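Local coordinates for protein transcriptional regulator, MarR family, putative (Bacillus cereus, PDB 3BJA) that probably binds DNA and regulates transcription as a dimeric winged-helix protein of the MarR family, at residues Glu27-Ser32 with Lys102-Gln107; Phe36-Val41 with Glu55-Val60; Ser45-Met50 with Glu88-Leu93; Asp74-Thr79 with Thr94-Glu99. All blocks are in the same frame, centred on the assembly; numbering follows the deposited sequence.

Interaction 1 of 4, residues Glu27-Ser32 with Lys102-Gln107; sequences EQYDIS and KQVDVQ
Y29 and V104 mark the closest pass of the two backbones, their CA atoms 7.3 Å apart, where the loop 27-32 runs up against one side of the helical segment 102-107. The Y29 ring carries the contact. Its CG stands beside the backbone N (chi1 -58°), which swings the ring out to the helix, where it and V104 run past each other. The methyl CG2 of V104 lies over one face, 3.8 Å from the ring centroid and 19° off its normal, a CH-pi contact. Q28 CG covers the opposite face, so the ring is held between a methylene of its own loop and a methyl of the helix. Farther out, Q103 CB comes within 3.6 Å of Y29 CE1, and the phenolic OH ends 2.8 Å from Q103 O. The Q107 chain bends at chi2 and brings its amide to the ring edge, the two planes 59° apart; the modelled gap between Y29 OH and Q107 NE2 is too short to be trusted as a bond. The same methyl, V104 CG2, meets I31 CD1 tip to tip at 4.0 Å. V104 CG1 points to F36, so this valine serves both the loop and helix 33-44. I31 too packs on F36, and on Y76. The contact is thus apolar at its heart, with the ring's rotation fixed by carbon on both faces, while the glutamine amides and the phenolic hydroxyl gather at its margin.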
loop_
_atom_site.group_PDB
_atom_site.type_symbol
_atom_site.label_atom_id
_atom_site.label_comp_id
_atom_site.label_asym_id
_atom_site.label_seq_id
_atom_site.Cartn_x
_atom_site.Cartn_y
_atom_site.Cartn_z
ATOM N N GLU A 27 16.772 2.355 5.346
ATOM C CA GLU A 27 17.556 2.759 4.146
ATOM C C GLU A 27 18.969 2.195 4.100
ATOM O O GLU A 27 19.408 1.672 3.070
ATOM C CB GLU A 27 17.627 4.304 4.096
ATOM C CG GLU A 27 18.269 4.952 2.873
ATOM C CD GLU A 27 18.438 6.474 3.006
ATOM O OE1 GLU A 27 17.779 7.086 3.886
ATOM O OE2 GLU A 27 19.243 7.060 2.221
ATOM N N GLN A 28 19.664 2.327 5.226
ATOM C CA GLN A 28 21.047 1.853 5.400
ATOM C C GLN A 28 21.291 0.370 5.086
ATOM O O GLN A 28 22.399 0.020 4.723
ATOM C CB GLN A 28 21.550 2.164 6.822
ATOM C CG GLN A 28 20.797 1.435 7.963
ATOM C CD GLN A 28 21.346 1.787 9.339
ATOM O OE1 GLN A 28 20.916 2.766 9.957
ATOM N NE2 GLN A 28 22.283 0.962 9.841
ATOM N N TYR A 29 20.266 -0.476 5.223
ATOM C CA TYR A 29 20.369 -1.921 4.942
ATOM C C TYR A 29 20.082 -2.315 3.489
ATOM O O TYR A 29 19.945 -3.508 3.202
ATOM C CB TYR A 29 19.436 -2.712 5.876
ATOM C CG TYR A 29 19.732 -2.468 7.324
ATOM C CD1 TYR A 29 20.791 -3.120 7.940
ATOM C CD2 TYR A 29 18.968 -1.569 8.084
ATOM C CE1 TYR A 29 21.103 -2.891 9.275
ATOM C CE2 TYR A 29 19.270 -1.331 9.427
ATOM C CZ TYR A 29 20.345 -2.008 10.013
ATOM O OH TYR A 29 20.690 -1.824 11.319
ATOM N N ASP A 30 19.993 -1.346 2.573
ATOM C CA ASP A 30 19.713 -1.618 1.153
ATOM C C ASP A 30 18.445 -2.461 0.887
ATOM O O ASP A 30 18.448 -3.386 0.065
ATOM C CB ASP A 30 20.957 -2.223 0.491
ATOM C CG ASP A 30 22.140 -1.308 0.583
ATOM O OD1 ASP A 30 21.989 -0.140 0.192
ATOM O OD2 ASP A 30 23.222 -1.747 1.021
ATOM N N ILE A 31 17.389 -2.139 1.627
ATOM C CA ILE A 31 16.073 -2.777 1.500
ATOM C C ILE A 31 14.991 -1.720 1.674
ATOM O O ILE A 31 15.240 -0.664 2.262
ATOM C CB ILE A 31 15.847 -3.940 2.533
ATOM C CG1 ILE A 31 15.940 -3.481 3.998
ATOM C CG2 ILE A 31 16.844 -5.072 2.295
ATOM C CD1 ILE A 31 15.391 -4.508 5.001
ATOM N N SER A 32 13.802 -2.007 1.156
ATOM C CA SER A 32 12.617 -1.135 1.321
ATOM C C SER A 32 11.594 -1.918 2.124
ATOM O O SER A 32 11.849 -3.085 2.475
ATOM C CB SER A 32 12.042 -0.757 -0.036
ATOM O OG SER A 32 11.428 -1.885 -0.639
ATOM N N LYS A 102 17.931 -9.473 12.281
ATOM C CA LYS A 102 18.450 -9.081 13.595
ATOM C C LYS A 102 18.875 -7.612 13.607
ATOM O O LYS A 102 18.461 -6.844 14.495
ATOM C CB LYS A 102 19.635 -9.974 14.002
ATOM N N GLN A 103 19.671 -7.232 12.606
ATOM C CA GLN A 103 20.166 -5.862 12.481
ATOM C C GLN A 103 19.067 -4.824 12.186
ATOM O O GLN A 103 19.117 -3.723 12.734
ATOM C CB GLN A 103 21.305 -5.781 11.454
ATOM C CG GLN A 103 22.592 -6.495 11.907
ATOM C CD GLN A 103 23.644 -6.692 10.809
ATOM O OE1 GLN A 103 23.421 -6.414 9.629
ATOM N NE2 GLN A 103 24.799 -7.205 11.207
ATOM N N VAL A 104 18.078 -5.181 11.361
ATOM C CA VAL A 104 16.976 -4.259 11.008
ATOM C C VAL A 104 15.944 -4.071 12.155
ATOM O O VAL A 104 15.354 -2.990 12.276
ATOM C CB VAL A 104 16.247 -4.670 9.688
ATOM C CG1 VAL A 104 15.288 -3.608 9.280
ATOM C CG2 VAL A 104 17.214 -4.818 8.561
ATOM N N ASP A 105 15.734 -5.110 12.979
ATOM C CA ASP A 105 14.812 -5.060 14.144
ATOM C C ASP A 105 15.135 -3.922 15.114
ATOM O O ASP A 105 14.230 -3.393 15.749
ATOM C CB ASP A 105 14.795 -6.402 14.920
ATOM C CG ASP A 105 14.004 -7.533 14.204
ATOM O OD1 ASP A 105 13.159 -7.287 13.314
ATOM O OD2 ASP A 105 14.226 -8.705 14.577
ATOM N N VAL A 106 16.417 -3.557 15.212
ATOM C CA VAL A 106 16.880 -2.438 16.040
ATOM C C VAL A 106 16.346 -1.113 15.474
ATOM O O VAL A 106 15.820 -0.301 16.237
ATOM C CB VAL A 106 18.432 -2.399 16.162
ATOM C CG1 VAL A 106 18.877 -1.246 17.057
ATOM C CG2 VAL A 106 18.955 -3.713 16.714
ATOM N N GLN A 107 16.461 -0.907 14.153
ATOM C CA GLN A 107 15.925 0.316 13.500
ATOM C C GLN A 107 14.395 0.348 13.478
ATOM O O GLN A 107 13.819 1.422 13.565
ATOM C CB GLN A 107 16.465 0.546 12.072
ATOM C CG GLN A 107 17.733 1.429 11.979
ATOM C CD GLN A 107 19.006 0.812 12.544
ATOM O OE1 GLN A 107 19.905 1.531 12.969
ATOM N NE2 GLN A 107 19.089 -0.505 12.552
#

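Interaction 2 of 4, residues Phe36-Val41 with Glu55-Val60; sequences FGVIQV and ENMGCV
M57, a selenomethionine, leans from the end of helix 50-56 against G37, V38 and V41 of helix 33-44. From CB the chain sets out beside its backbone N (chi1 -78°), and CB and CG carry the selenium across to the helix without closely touching it themselves. Bends at chi2 and chi3 then bring the end in against helix 33-44. The selenium makes the main contacts: V38 CG2 lies 3.9 Å from SE, the two side chains crossing at a slant, and the backbone atom V38 N is 4.0 Å from SE. V41 CG2 borders the same atom at 4.3 Å. SE is also 4.2 Å from G37 C, a nearer approach than that of the tip, M57 CE, which ends about 4.6 Å from G37 CA.

One helical turn on, V41 meets N56 with both branches. Its CG1, anti to the backbone N (chi1 166°), touches N56 CB at 3.8 Å, and its CG2 lies 3.7 Å from N56 O. Behind this layer V38 also packs on M67 and M71, joining the 55-60 side to helix 64-73, whereas V41 adds L53 of the same helix 50-56. Farther along the segment, C59 packs on H16 of the second subunit. M57 is where the chain leaves the helix to begin the turn toward helix 64-73, the probable recognition helix of the helix-turn-helix. With no hydrogen bond across it, the contact rests on shape and dispersion, the polarisable selenium lying against methyls and bare backbone.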
loop_
_atom_site.group_PDB
_atom_site.type_symbol
_atom_site.label_atom_id
_atom_site.label_comp_id
_atom_site.label_asym_id
_atom_site.label_seq_id
_atom_site.Cartn_x
_atom_site.Cartn_y
_atom_site.Cartn_z
ATOM N N PHE A 36 11.741 -5.908 3.490
ATOM C CA PHE A 36 11.610 -6.026 4.943
ATOM C C PHE A 36 10.425 -6.934 5.305
ATOM O O PHE A 36 10.598 -7.876 6.069
ATOM C CB PHE A 36 11.470 -4.627 5.563
ATOM C CG PHE A 36 11.265 -4.625 7.043
ATOM C CD1 PHE A 36 12.333 -4.880 7.901
ATOM C CD2 PHE A 36 10.008 -4.336 7.587
ATOM C CE1 PHE A 36 12.156 -4.874 9.290
ATOM C CE2 PHE A 36 9.817 -4.324 8.993
ATOM C CZ PHE A 36 10.894 -4.584 9.832
ATOM N N GLY A 37 9.258 -6.676 4.693
ATOM C CA GLY A 37 8.058 -7.490 4.881
ATOM C C GLY A 37 8.271 -8.979 4.661
ATOM O O GLY A 37 7.899 -9.793 5.524
ATOM N N VAL A 38 8.908 -9.314 3.530
ATOM C CA VAL A 38 9.261 -10.706 3.165
ATOM C C VAL A 38 10.142 -11.347 4.212
ATOM O O VAL A 38 9.917 -12.499 4.583
ATOM C CB VAL A 38 10.007 -10.794 1.779
ATOM C CG1 VAL A 38 10.634 -12.199 1.534
ATOM C CG2 VAL A 38 9.087 -10.408 0.658
ATOM N N ILE A 39 11.155 -10.610 4.667
ATOM C CA ILE A 39 12.081 -11.089 5.731
ATOM C C ILE A 39 11.321 -11.389 7.046
ATOM O O ILE A 39 11.551 -12.425 7.664
ATOM C CB ILE A 39 13.274 -10.091 5.942
ATOM C CG1 ILE A 39 14.222 -10.170 4.734
ATOM C CG2 ILE A 39 14.027 -10.371 7.234
ATOM C CD1 ILE A 39 15.282 -9.092 4.708
ATOM N N GLN A 40 10.416 -10.493 7.430
ATOM C CA GLN A 40 9.565 -10.677 8.622
ATOM C C GLN A 40 8.685 -11.923 8.434
ATOM O O GLN A 40 8.700 -12.816 9.288
ATOM C CB GLN A 40 8.704 -9.424 8.931
ATOM C CG GLN A 40 9.511 -8.156 9.298
ATOM C CD GLN A 40 10.405 -8.330 10.539
ATOM O OE1 GLN A 40 10.087 -9.101 11.447
ATOM N NE2 GLN A 40 11.519 -7.602 10.583
ATOM N N VAL A 41 7.974 -12.005 7.299
ATOM C CA VAL A 41 7.127 -13.178 6.997
ATOM C C VAL A 41 7.932 -14.487 7.035
ATOM O O VAL A 41 7.531 -15.425 7.730
ATOM C CB VAL A 41 6.407 -13.056 5.636
ATOM C CG1 VAL A 41 5.811 -14.422 5.187
ATOM C CG2 VAL A 41 5.345 -11.946 5.690
ATOM N N GLU A 55 0.242 -15.125 -0.105
ATOM C CA GLU A 55 -0.933 -15.067 0.791
ATOM C C GLU A 55 -0.596 -14.339 2.113
ATOM O O GLU A 55 -1.307 -13.396 2.506
ATOM C CB GLU A 55 -1.495 -16.486 1.035
ATOM C CG GLU A 55 -2.101 -17.104 -0.256
ATOM C CD GLU A 55 -2.355 -18.620 -0.212
ATOM O OE1 GLU A 55 -1.905 -19.333 0.727
ATOM O OE2 GLU A 55 -3.006 -19.098 -1.170
ATOM N N ASN A 56 0.515 -14.751 2.746
ATOM C CA ASN A 56 1.013 -14.132 3.984
ATOM C C ASN A 56 1.513 -12.694 3.824
ATOM O O ASN A 56 1.726 -12.027 4.840
ATOM C CB ASN A 56 2.112 -14.980 4.644
ATOM C CG ASN A 56 1.610 -16.331 5.134
ATOM O OD1 ASN A 56 0.522 -16.784 4.767
ATOM N ND2 ASN A 56 2.425 -16.999 5.944
HETATM N N MSE A 57 1.756 -12.231 2.589
HETATM C CA MSE A 57 2.080 -10.816 2.348
HETATM C C MSE A 57 0.774 -10.063 2.555
HETATM O O MSE A 57 -0.216 -10.365 1.865
HETATM C CB MSE A 57 2.626 -10.524 0.926
HETATM C CG MSE A 57 4.107 -10.893 0.650
HETATM SE SE MSE A 57 5.388 -10.028 1.861
HETATM C CE MSE A 57 5.233 -8.161 1.306
ATOM N N GLY A 58 0.763 -9.133 3.521
ATOM C CA GLY A 58 -0.409 -8.276 3.818
ATOM C C GLY A 58 -0.857 -7.496 2.583
ATOM O O GLY A 58 -2.069 -7.337 2.330
ATOM N N CYS A 59 0.146 -7.018 1.837
ATOM C CA CYS A 59 -0.008 -6.364 0.548
ATOM C C CYS A 59 1.010 -7.005 -0.424
ATOM O O CYS A 59 2.218 -6.970 -0.159
ATOM C CB CYS A 59 0.254 -4.875 0.708
ATOM S SG CYS A 59 0.008 -3.936 -0.784
ATOM N N VAL A 60 0.514 -7.595 -1.519
ATOM C CA VAL A 60 1.345 -8.271 -2.538
ATOM C C VAL A 60 1.719 -7.303 -3.675
ATOM O O VAL A 60 0.813 -6.695 -4.261
ATOM C CB VAL A 60 0.585 -9.467 -3.189
ATOM C CG1 VAL A 60 1.482 -10.220 -4.183
ATOM C CG2 VAL A 60 0.065 -10.411 -2.124
#

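Interaction 3 of 4, residues Ser45-Met50 with Glu88-Leu93; sequences SGKVSM and ETLVYL
V48 and V91 form an antiparallel hydrogen-bonded pair, though an uneven one: V91 N to V48 O is short and straight (2.7 Å, 171° at the hydrogen), while V48 N to V91 O is weak at 3.2 Å. A third backbone bond, M50 N to T89 O at 2.9 Å, ties on the first residue of helix 50-56. Between them S49 and L90 are a non-hydrogen-bonded pair whose side chains diverge.

On one side K47 lies alongside Y92, both chains pointing the same way. Its CE sits over the ring, 4.0 Å from the Y92 centroid, and NZ follows as a longer cation-pi partner at 4.9 Å from that centroid. L90 CB touches K47 CG at 3.9 Å, the side chains crossing at a slant. On the other side M50 CG crosses V91 CG2 at 3.7 Å, with T89 CB nearby.

The next shell fixes these groups. E80 of strand 77-81 holds K47 NZ in a salt bridge and weakly hydrogen-bonds Y92 OH, setting lysine and ring side by side. S49 OG caps helix 50-56 by accepting from K52 N, and N82 holds E88. V48 and V91 rest on L42 of helix 33-44.

Strand 48-49, paired with 89-93 of the 77-81/89-93 hairpin and leading directly into helix 50-56, completes the three-stranded sheet of a winged helix-turn-helix, with the hairpin as its wing.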
loop_
_atom_site.group_PDB
_atom_site.type_symbol
_atom_site.label_atom_id
_atom_site.label_comp_id
_atom_site.label_asym_id
_atom_site.label_seq_id
_atom_site.Cartn_x
_atom_site.Cartn_y
_atom_site.Cartn_z
ATOM N N SER A 45 7.387 -17.858 9.808
ATOM C CA SER A 45 7.124 -19.164 9.192
ATOM C C SER A 45 8.463 -19.764 8.781
ATOM O O SER A 45 9.457 -19.054 8.665
ATOM C CB SER A 45 6.248 -19.001 7.947
ATOM O OG SER A 45 6.929 -18.312 6.893
ATOM N N GLY A 46 8.509 -21.058 8.534
ATOM C CA GLY A 46 9.749 -21.672 8.079
ATOM C C GLY A 46 9.838 -21.580 6.560
ATOM O O GLY A 46 9.512 -20.551 5.942
ATOM N N LYS A 47 10.268 -22.687 5.968
ATOM C CA LYS A 47 10.351 -22.844 4.535
ATOM C C LYS A 47 8.901 -22.986 4.050
ATOM O O LYS A 47 8.279 -24.031 4.251
ATOM C CB LYS A 47 11.207 -24.081 4.220
ATOM C CG LYS A 47 11.467 -24.389 2.766
ATOM C CD LYS A 47 12.206 -25.723 2.597
ATOM C CE LYS A 47 13.656 -25.697 3.090
ATOM N NZ LYS A 47 14.328 -27.028 3.015
ATOM N N VAL A 48 8.350 -21.906 3.492
ATOM C CA VAL A 48 6.980 -21.896 2.927
ATOM C C VAL A 48 7.025 -21.903 1.389
ATOM O O VAL A 48 8.102 -21.813 0.781
ATOM C CB VAL A 48 6.123 -20.699 3.441
ATOM C CG1 VAL A 48 5.859 -20.834 4.951
ATOM C CG2 VAL A 48 6.770 -19.356 3.104
ATOM N N SER A 49 5.853 -22.059 0.778
ATOM C CA SER A 49 5.722 -22.024 -0.673
ATOM C C SER A 49 5.620 -20.574 -1.142
ATOM O O SER A 49 5.286 -19.672 -0.359
ATOM C CB SER A 49 4.476 -22.798 -1.139
ATOM O OG SER A 49 3.268 -22.143 -0.762
HETATM N N MSE A 50 5.903 -20.369 -2.427
HETATM C CA MSE A 50 5.725 -19.066 -3.070
HETATM C C MSE A 50 4.301 -18.549 -2.905
HETATM O O MSE A 50 4.111 -17.360 -2.644
HETATM C CB MSE A 50 6.090 -19.116 -4.570
HETATM C CG MSE A 50 7.526 -18.738 -4.827
HETATM SE SE MSE A 50 7.653 -16.809 -4.643
HETATM C CE MSE A 50 7.047 -16.376 -6.456
ATOM N N GLU A 88 5.854 -26.368 -7.896
ATOM C CA GLU A 88 5.845 -25.550 -6.661
ATOM C C GLU A 88 7.277 -25.168 -6.236
ATOM O O GLU A 88 8.174 -26.019 -6.249
ATOM C CB GLU A 88 5.200 -26.349 -5.520
ATOM C CG GLU A 88 4.880 -25.538 -4.262
ATOM C CD GLU A 88 4.307 -26.390 -3.145
ATOM O OE1 GLU A 88 4.969 -27.383 -2.751
ATOM O OE2 GLU A 88 3.211 -26.040 -2.637
ATOM N N THR A 89 7.454 -23.911 -5.819
ATOM C CA THR A 89 8.735 -23.359 -5.374
ATOM C C THR A 89 8.666 -23.054 -3.878
ATOM O O THR A 89 7.770 -22.328 -3.443
ATOM C CB THR A 89 9.063 -22.052 -6.125
ATOM O OG1 THR A 89 9.051 -22.298 -7.527
ATOM C CG2 THR A 89 10.439 -21.519 -5.744
ATOM N N LEU A 90 9.608 -23.610 -3.112
ATOM C CA LEU A 90 9.726 -23.358 -1.661
ATOM C C LEU A 90 10.736 -22.235 -1.471
ATOM O O LEU A 90 11.748 -22.214 -2.175
ATOM C CB LEU A 90 10.213 -24.605 -0.921
ATOM C CG LEU A 90 9.318 -25.847 -0.991
ATOM C CD1 LEU A 90 10.056 -27.105 -0.513
ATOM C CD2 LEU A 90 8.014 -25.615 -0.220
ATOM N N VAL A 91 10.466 -21.326 -0.527
ATOM C CA VAL A 91 11.330 -20.160 -0.244
ATOM C C VAL A 91 11.674 -20.084 1.255
ATOM O O VAL A 91 10.854 -20.421 2.111
ATOM C CB VAL A 91 10.640 -18.829 -0.643
ATOM C CG1 VAL A 91 11.650 -17.683 -0.652
ATOM C CG2 VAL A 91 9.988 -18.937 -2.010
ATOM N N TYR A 92 12.881 -19.622 1.566
ATOM C CA TYR A 92 13.338 -19.505 2.958
ATOM C C TYR A 92 14.510 -18.543 3.105
ATOM O O TYR A 92 15.197 -18.240 2.123
ATOM C CB TYR A 92 13.685 -20.893 3.546
ATOM C CG TYR A 92 14.754 -21.682 2.821
ATOM C CD1 TYR A 92 14.465 -22.364 1.628
ATOM C CD2 TYR A 92 16.053 -21.802 3.348
ATOM C CE1 TYR A 92 15.454 -23.114 0.944
ATOM C CE2 TYR A 92 17.051 -22.561 2.680
ATOM C CZ TYR A 92 16.742 -23.212 1.478
ATOM O OH TYR A 92 17.699 -23.957 0.811
ATOM N N LEU A 93 14.705 -18.053 4.334
ATOM C CA LEU A 93 15.828 -17.164 4.651
ATOM C C LEU A 93 17.148 -17.918 4.675
ATOM O O LEU A 93 17.204 -19.062 5.120
ATOM C CB LEU A 93 15.656 -16.477 6.018
ATOM C CG LEU A 93 14.624 -15.360 6.150
ATOM C CD1 LEU A 93 14.626 -14.847 7.581
ATOM C CD2 LEU A 93 14.904 -14.217 5.182
#

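Interaction 4 of 4, residues Asp74-Thr79 with Thr94-Glu99; sequences DGYVMT and TKKGEE
T94 OG1 is gripped by two partners: it donates to G75 O at 2.6 Å and accepts from G97 N at 3.2 Å, the latter capping the start of helix 95-116. To do both, the hydroxyl sits between its own backbone N and carbonyl carbon (chi1 63°). T94 N adds a nearly straight bond to Y76 O at 3.0 Å, and CG2 turns to apolar company, 3.8 Å from M78 CB. K96 reaches back fully extended, placing NZ 2.7 Å from D74 O, almost on the carbonyl axis. The same NZ lies 4.9 Å from the Y76 centroid, off-centre, a slanted cation-pi contact. G97, lacking a side chain, lets Y76 O approach its CA to 3.5 Å.

G75 closes helix 64-73 with a Schellman motif, so the lysine and threonine meet carbonyls at a helix C-terminus, where partial negative charge would probably favour a cation. The end of one helix is thereby joined to the beginning of another. Nearby, V77 packs on M71 of helix 64-73, M78 pairs through its backbone with Y92 of strand 89-93, and E98 touches L93 at the point where that strand gives way to helix 95-116.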
loop_
_atom_site.group_PDB
_atom_site.type_symbol
_atom_site.label_atom_id
_atom_site.label_comp_id
_atom_site.label_asym_id
_atom_site.label_seq_id
_atom_site.Cartn_x
_atom_site.Cartn_y
_atom_site.Cartn_z
ATOM N N ASP A 74 20.970 -11.115 -4.161
ATOM C CA ASP A 74 21.433 -10.344 -2.987
ATOM C C ASP A 74 21.842 -11.211 -1.803
ATOM O O ASP A 74 22.526 -10.722 -0.908
ATOM C CB ASP A 74 20.362 -9.348 -2.470
ATOM C CG ASP A 74 20.365 -8.026 -3.200
ATOM O OD1 ASP A 74 21.460 -7.544 -3.566
ATOM O OD2 ASP A 74 19.280 -7.435 -3.397
ATOM N N GLY A 75 21.360 -12.454 -1.760
ATOM C CA GLY A 75 21.744 -13.420 -0.742
ATOM C C GLY A 75 20.909 -13.439 0.514
ATOM O O GLY A 75 21.317 -14.055 1.483
ATOM N N TYR A 76 19.741 -12.800 0.491
ATOM C CA TYR A 76 18.834 -12.780 1.635
ATOM C C TYR A 76 17.995 -14.058 1.710
ATOM O O TYR A 76 17.843 -14.624 2.788
ATOM C CB TYR A 76 17.895 -11.582 1.579
ATOM C CG TYR A 76 18.560 -10.219 1.527
ATOM C CD1 TYR A 76 19.373 -9.764 2.576
ATOM C CD2 TYR A 76 18.326 -9.348 0.451
ATOM C CE1 TYR A 76 19.975 -8.481 2.531
ATOM C CE2 TYR A 76 18.913 -8.063 0.403
ATOM C CZ TYR A 76 19.736 -7.641 1.440
ATOM O OH TYR A 76 20.290 -6.387 1.361
ATOM N N VAL A 77 17.434 -14.484 0.571
ATOM C CA VAL A 77 16.568 -15.679 0.477
ATOM C C VAL A 77 17.121 -16.724 -0.486
ATOM O O VAL A 77 17.937 -16.410 -1.355
ATOM C CB VAL A 77 15.125 -15.324 0.013
ATOM C CG1 VAL A 77 14.516 -14.242 0.907
ATOM C CG2 VAL A 77 15.093 -14.889 -1.463
HETATM N N MSE A 78 16.651 -17.962 -0.311
HETATM C CA MSE A 78 17.008 -19.119 -1.148
HETATM C C MSE A 78 15.725 -19.832 -1.590
HETATM O O MSE A 78 14.838 -20.071 -0.766
HETATM C CB MSE A 78 17.888 -20.081 -0.358
HETATM C CG MSE A 78 18.345 -21.327 -1.107
HETATM SE SE MSE A 78 19.198 -20.933 -2.818
HETATM C CE MSE A 78 20.801 -19.987 -2.175
ATOM N N THR A 79 15.639 -20.153 -2.881
ATOM C CA THR A 79 14.483 -20.840 -3.473
ATOM C C THR A 79 14.886 -22.213 -4.037
ATOM O O THR A 79 16.010 -22.398 -4.534
ATOM C CB THR A 79 13.773 -19.981 -4.558
ATOM O OG1 THR A 79 14.605 -19.829 -5.711
ATOM C CG2 THR A 79 13.400 -18.589 -3.999
ATOM N N THR A 94 18.196 -17.253 4.193
ATOM C CA THR A 94 19.563 -17.753 4.256
ATOM C C THR A 94 20.126 -17.247 5.594
ATOM O O THR A 94 19.447 -16.480 6.314
ATOM C CB THR A 94 20.437 -17.187 3.118
ATOM O OG1 THR A 94 20.539 -15.761 3.255
ATOM C CG2 THR A 94 19.854 -17.541 1.743
ATOM N N LYS A 95 21.365 -17.653 5.909
ATOM C CA LYS A 95 22.047 -17.202 7.133
ATOM C C LYS A 95 22.168 -15.662 7.139
ATOM O O LYS A 95 21.843 -15.022 8.152
ATOM C CB LYS A 95 23.408 -17.883 7.288
ATOM C CG LYS A 95 24.056 -17.678 8.660
ATOM C CD LYS A 95 25.258 -18.623 8.843
ATOM C CE LYS A 95 26.011 -18.365 10.138
ATOM N NZ LYS A 95 27.245 -19.223 10.247
ATOM N N LYS A 96 22.576 -15.093 5.993
ATOM C CA LYS A 96 22.672 -13.630 5.787
ATOM C C LYS A 96 21.332 -12.914 6.030
ATOM O O LYS A 96 21.297 -11.858 6.654
ATOM C CB LYS A 96 23.162 -13.316 4.358
ATOM C CG LYS A 96 23.292 -11.813 4.033
ATOM C CD LYS A 96 23.625 -11.518 2.585
ATOM C CE LYS A 96 23.663 -10.010 2.377
ATOM N NZ LYS A 96 24.003 -9.579 1.005
ATOM N N GLY A 97 20.249 -13.463 5.489
ATOM C CA GLY A 97 18.908 -12.885 5.686
ATOM C C GLY A 97 18.422 -12.977 7.129
ATOM O O GLY A 97 17.677 -12.109 7.606
ATOM N N GLU A 98 18.842 -14.048 7.805
ATOM C CA GLU A 98 18.521 -14.274 9.209
ATOM C C GLU A 98 19.226 -13.179 10.052
ATOM O O GLU A 98 18.637 -12.599 10.968
ATOM C CB GLU A 98 19.004 -15.666 9.647
ATOM C CG GLU A 98 18.174 -16.303 10.757
ATOM C CD GLU A 98 17.271 -17.414 10.247
ATOM O OE1 GLU A 98 17.829 -18.527 10.026
ATOM O OE2 GLU A 98 16.036 -17.186 10.103
ATOM N N GLU A 99 20.496 -12.936 9.709
ATOM C CA GLU A 99 21.348 -11.907 10.314
ATOM C C GLU A 99 20.842 -10.498 9.970
ATOM O O GLU A 99 20.845 -9.620 10.829
ATOM C CB GLU A 99 22.836 -12.109 9.902
ATOM C CG GLU A 99 23.499 -13.386 10.526
ATOM C CD GLU A 99 24.865 -13.822 9.878
ATOM O OE1 GLU A 99 25.256 -13.290 8.801
ATOM O OE2 GLU A 99 25.553 -14.719 10.457
#

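Overall arrangement
Interactions 2 and 3 are surface contacts and interactions 1 and 4 partly buried; all four trace the winged-helix part and its junction with helix 95-116. Interactions 1 and 4 share that helix, one laying a valine methyl over a tyrosine face, the other pinning its first turn with hydrogen bonds. Interactions 3 and 4 meet in the sheet through a probable hydrogen bond from M78 N to Y92 O. Interaction 2 has no polar bond across it, yet touches the others: Q40 reaches D105 and F36 meets V104 of interaction 1, while I39 abuts L93 and G97. Backbone pairing dominates only in 45-50/88-93.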